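Local coordinates for uncharacterized protein (Bacteroides uniformis, PDB 4IYK) that is of unknown function but is a putative carbohydrate-binding protein of the DUF3823 family, at residues G12-E24 with I57-A70. Sequence-based numbering, arbitrary orientation.
Sequences GPDASIHGSILDE and ITNTGEYRNNMVFA. With EDO (1,2-ethanediol), chain H.
Strands 15-23 and 62-65 pair antiparallel in the N-terminal DUF3823 domain, whose family is grouped with transthyretin-like folds. Ile17 with Asn65 and Gly19 with Tyr63 are hydrogen-bonded pairs. Asn65 N gives Ile17 O a 2.7 Å hydrogen bond. A beta bulge between Ala15 and Ile17 shifts the register where the chain turns at Asn66. There Asn65 OD1 accepts from the backbone N of selenomethionine Met67 in an Asx turn. Pairing resumes with Val68 N to Ala15 O at 3.1 Å. Tyr63 CG sits between its backbone N and carbonyl carbon (chi1 74°), which lays the ring over strand 15-23. Gly19 N stands 3.6 Å above the ring plane, over its centre, while Ile17 CG1 meets the ring edge. Gly19, with no side chain, lets the ring lie close, Tyr63 CE2 being 3.5 Å from Gly19 CA. Tyr63 OH hydrogen-bonds to Tyr99 O. An alanine in place of Tyr63 would probably uncover the Gly19 backbone and leave the Tyr99 carbonyl without this donor. Pro13 CA packs over the Phe69 ring face, 4.1 Å from its centroid. Asp14 OD1 accepts a hydrogen bond from Ala70 N at 2.7 Å on its syn side. Strand 15-23 is central in its sheet, between 62-65 and parallel strand 95-103; Ile17 and Val68 also touch Trp55 of strand 53-55.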
# COMPACT_ATOMS: atom_id res chain seq x y z
N GLY A 12 -33.37 -0.53 5.51
CA GLY A 12 -32.09 -0.09 4.95
C GLY A 12 -30.95 0.00 5.95
O GLY A 12 -31.14 -0.35 7.12
N PRO A 13 -29.75 0.47 5.53
CA PRO A 13 -28.62 0.58 6.49
C PRO A 13 -28.86 1.65 7.57
O PRO A 13 -29.38 2.74 7.28
CB PRO A 13 -27.43 0.95 5.61
CG PRO A 13 -27.88 0.72 4.20
CD PRO A 13 -29.35 0.94 4.19
N ASP A 14 -28.50 1.32 8.81
CA ASP A 14 -28.68 2.17 9.99
C ASP A 14 -27.32 2.56 10.62
O ASP A 14 -27.30 3.12 11.72
CB ASP A 14 -29.57 1.44 11.03
CG ASP A 14 -29.09 0.05 11.48
OD1 ASP A 14 -28.09 -0.45 10.92
OD2 ASP A 14 -29.75 -0.55 12.36
N ALA A 15 -26.20 2.28 9.93
CA ALA A 15 -24.90 2.60 10.50
C ALA A 15 -23.86 3.00 9.45
O ALA A 15 -24.03 2.80 8.24
CB ALA A 15 -24.39 1.41 11.31
N SER A 16 -22.77 3.60 9.94
CA SER A 16 -21.62 4.01 9.13
C SER A 16 -20.37 3.68 9.92
O SER A 16 -20.44 3.56 11.14
CB SER A 16 -21.69 5.50 8.77
OG SER A 16 -21.87 6.30 9.93
N ILE A 17 -19.25 3.43 9.23
CA ILE A 17 -18.00 3.09 9.90
C ILE A 17 -16.82 3.66 9.10
O ILE A 17 -16.84 3.70 7.87
CB ILE A 17 -17.86 1.55 10.16
CG1 ILE A 17 -16.64 1.25 11.07
CG2 ILE A 17 -17.84 0.71 8.83
CD1 ILE A 17 -16.81 -0.01 11.98
N HIS A 18 -15.83 4.15 9.80
CA HIS A 18 -14.62 4.70 9.19
C HIS A 18 -13.47 4.41 10.15
O HIS A 18 -13.71 4.06 11.31
CB HIS A 18 -14.76 6.21 8.88
CG HIS A 18 -15.05 7.01 10.10
ND1 HIS A 18 -14.04 7.61 10.84
CD2 HIS A 18 -16.23 7.20 10.75
CE1 HIS A 18 -14.64 8.17 11.88
NE2 HIS A 18 -15.95 7.94 11.88
N GLY A 19 -12.25 4.55 9.67
CA GLY A 19 -11.06 4.28 10.46
C GLY A 19 -9.82 4.17 9.61
O GLY A 19 -9.83 4.56 8.43
N SER A 20 -8.75 3.62 10.19
CA SER A 20 -7.47 3.56 9.51
C SER A 20 -6.77 2.25 9.71
O SER A 20 -6.97 1.59 10.73
CB SER A 20 -6.56 4.67 10.06
OG SER A 20 -7.07 5.96 9.78
N ILE A 21 -5.92 1.89 8.72
CA ILE A 21 -5.01 0.74 8.82
C ILE A 21 -3.72 1.36 9.33
O ILE A 21 -3.12 2.22 8.65
CB ILE A 21 -4.81 -0.07 7.49
CG1 ILE A 21 -6.17 -0.53 6.85
CG2 ILE A 21 -3.85 -1.28 7.74
CD1 ILE A 21 -7.15 -1.44 7.79
N LEU A 22 -3.32 0.98 10.53
CA LEU A 22 -2.14 1.57 11.17
C LEU A 22 -1.07 0.52 11.50
O LEU A 22 -1.38 -0.60 11.91
CB LEU A 22 -2.52 2.30 12.47
CG LEU A 22 -3.53 3.44 12.38
CD1 LEU A 22 -3.90 3.95 13.79
CD2 LEU A 22 -3.02 4.58 11.47
N ASP A 23 0.19 0.94 11.37
CA ASP A 23 1.33 0.12 11.74
C ASP A 23 1.36 0.02 13.28
O ASP A 23 1.41 1.04 13.96
CB ASP A 23 2.59 0.80 11.19
CG ASP A 23 3.86 -0.00 11.34
OD1 ASP A 23 4.14 -0.47 12.46
OD2 ASP A 23 4.62 -0.09 10.36
N GLU A 24 1.24 -1.19 13.81
CA GLU A 24 1.24 -1.46 15.26
C GLU A 24 2.50 -0.87 15.95
O GLU A 24 2.42 -0.45 17.11
CB GLU A 24 1.15 -3.00 15.48
CG GLU A 24 1.81 -3.55 16.73
CD GLU A 24 2.64 -4.79 16.47
OE1 GLU A 24 3.80 -4.64 15.99
OE2 GLU A 24 2.13 -5.90 16.70
N ILE A 57 -10.72 -0.04 1.15
CA ILE A 57 -9.87 0.92 1.87
C ILE A 57 -9.20 1.83 0.86
O ILE A 57 -8.60 1.34 -0.09
CB ILE A 57 -8.81 0.15 2.75
CG1 ILE A 57 -9.42 -1.02 3.56
CG2 ILE A 57 -7.99 1.09 3.66
CD1 ILE A 57 -8.37 -2.17 4.02
N THR A 58 -9.29 3.15 1.05
CA THR A 58 -8.60 4.08 0.13
C THR A 58 -7.08 3.82 0.23
O THR A 58 -6.61 3.26 1.22
CB THR A 58 -8.95 5.55 0.41
OG1 THR A 58 -8.35 5.97 1.66
CG2 THR A 58 -10.46 5.81 0.37
N ASN A 59 -6.33 4.23 -0.80
CA ASN A 59 -4.89 3.98 -0.91
C ASN A 59 -4.06 4.46 0.29
O ASN A 59 -3.03 3.86 0.55
CB ASN A 59 -4.36 4.63 -2.20
CG ASN A 59 -4.69 3.78 -3.40
OD1 ASN A 59 -5.66 3.03 -3.39
ND2 ASN A 59 -3.92 3.87 -4.44
N THR A 60 -4.48 5.52 0.99
CA THR A 60 -3.71 6.05 2.14
C THR A 60 -3.76 5.10 3.37
O THR A 60 -2.92 5.23 4.27
CB THR A 60 -4.26 7.41 2.55
OG1 THR A 60 -5.61 7.21 2.98
CG2 THR A 60 -4.19 8.47 1.43
N GLY A 61 -4.76 4.21 3.40
CA GLY A 61 -5.02 3.30 4.51
C GLY A 61 -6.24 3.73 5.32
O GLY A 61 -6.60 3.08 6.29
N GLU A 62 -6.91 4.81 4.90
CA GLU A 62 -8.15 5.24 5.54
C GLU A 62 -9.34 4.60 4.85
O GLU A 62 -9.37 4.53 3.62
CB GLU A 62 -8.27 6.78 5.50
CG GLU A 62 -7.31 7.45 6.46
CD GLU A 62 -6.90 8.87 6.11
OE1 GLU A 62 -6.55 9.12 4.93
OE2 GLU A 62 -6.88 9.71 7.03
N TYR A 63 -10.31 4.12 5.62
CA TYR A 63 -11.50 3.49 5.04
C TYR A 63 -12.76 4.21 5.55
O TYR A 63 -12.73 4.79 6.63
CB TYR A 63 -11.54 1.96 5.32
CG TYR A 63 -11.89 1.59 6.75
CD1 TYR A 63 -13.21 1.37 7.13
CD2 TYR A 63 -10.90 1.40 7.71
CE1 TYR A 63 -13.55 1.04 8.44
CE2 TYR A 63 -11.22 1.06 9.02
CZ TYR A 63 -12.55 0.92 9.39
OH TYR A 63 -12.88 0.59 10.68
N ARG A 64 -13.86 4.16 4.76
CA ARG A 64 -15.14 4.79 5.07
C ARG A 64 -16.29 4.04 4.40
O ARG A 64 -16.22 3.77 3.21
CB ARG A 64 -15.14 6.26 4.63
CG ARG A 64 -16.33 7.02 5.16
CD ARG A 64 -16.43 8.39 4.53
NE ARG A 64 -17.61 9.09 5.01
CZ ARG A 64 -17.87 10.38 4.77
NH1 ARG A 64 -17.01 11.11 4.07
NH2 ARG A 64 -18.99 10.93 5.22
N ASN A 65 -17.33 3.71 5.17
CA ASN A 65 -18.50 3.00 4.66
C ASN A 65 -19.75 3.58 5.29
O ASN A 65 -19.93 3.45 6.49
CB ASN A 65 -18.39 1.48 4.94
CG ASN A 65 -19.34 0.62 4.12
OD1 ASN A 65 -20.41 1.05 3.68
ND2 ASN A 65 -18.98 -0.63 3.90
N ASN A 66 -20.61 4.23 4.49
CA ASN A 66 -21.86 4.82 5.02
C ASN A 66 -23.07 3.92 4.78
O ASN A 66 -24.20 4.37 4.98
CB ASN A 66 -22.10 6.21 4.43
CG ASN A 66 -21.31 7.26 5.17
OD1 ASN A 66 -20.14 7.47 4.89
ND2 ASN A 66 -21.89 7.85 6.22
N MSE A 67 -22.84 2.66 4.40
CA MSE A 67 -23.92 1.72 4.15
C MSE A 67 -23.71 0.39 4.90
O MSE A 67 -23.64 -0.67 4.27
CB MSE A 67 -24.02 1.48 2.64
CG MSE A 67 -25.30 1.99 2.02
SE MSE A 67 -25.09 2.46 0.13
CE MSE A 67 -24.03 0.93 -0.54
N VAL A 68 -23.61 0.43 6.23
CA VAL A 68 -23.43 -0.82 6.99
C VAL A 68 -24.60 -1.04 7.96
O VAL A 68 -25.28 -0.09 8.37
CB VAL A 68 -22.05 -0.96 7.71
CG1 VAL A 68 -20.91 -1.02 6.71
CG2 VAL A 68 -21.81 0.16 8.72
N PHE A 69 -24.86 -2.31 8.29
CA PHE A 69 -25.95 -2.69 9.18
C PHE A 69 -25.43 -2.86 10.60
O PHE A 69 -24.38 -3.49 10.80
CB PHE A 69 -26.65 -3.97 8.70
CG PHE A 69 -27.58 -3.73 7.53
CD1 PHE A 69 -27.09 -3.65 6.23
CD2 PHE A 69 -28.95 -3.58 7.74
CE1 PHE A 69 -27.95 -3.41 5.15
CE2 PHE A 69 -29.81 -3.35 6.66
CZ PHE A 69 -29.31 -3.26 5.37
N ALA A 70 -26.15 -2.27 11.57
CA ALA A 70 -25.84 -2.41 12.99
C ALA A 70 -26.02 -3.87 13.33
O ALA A 70 -27.13 -4.39 13.18
CB ALA A 70 -26.75 -1.52 13.83
C1 EDO H . -19.01 8.66 8.70
O1 EDO H . -18.33 8.29 7.52
C2 EDO H . -19.54 10.11 8.61
O2 EDO H . -20.55 10.19 7.63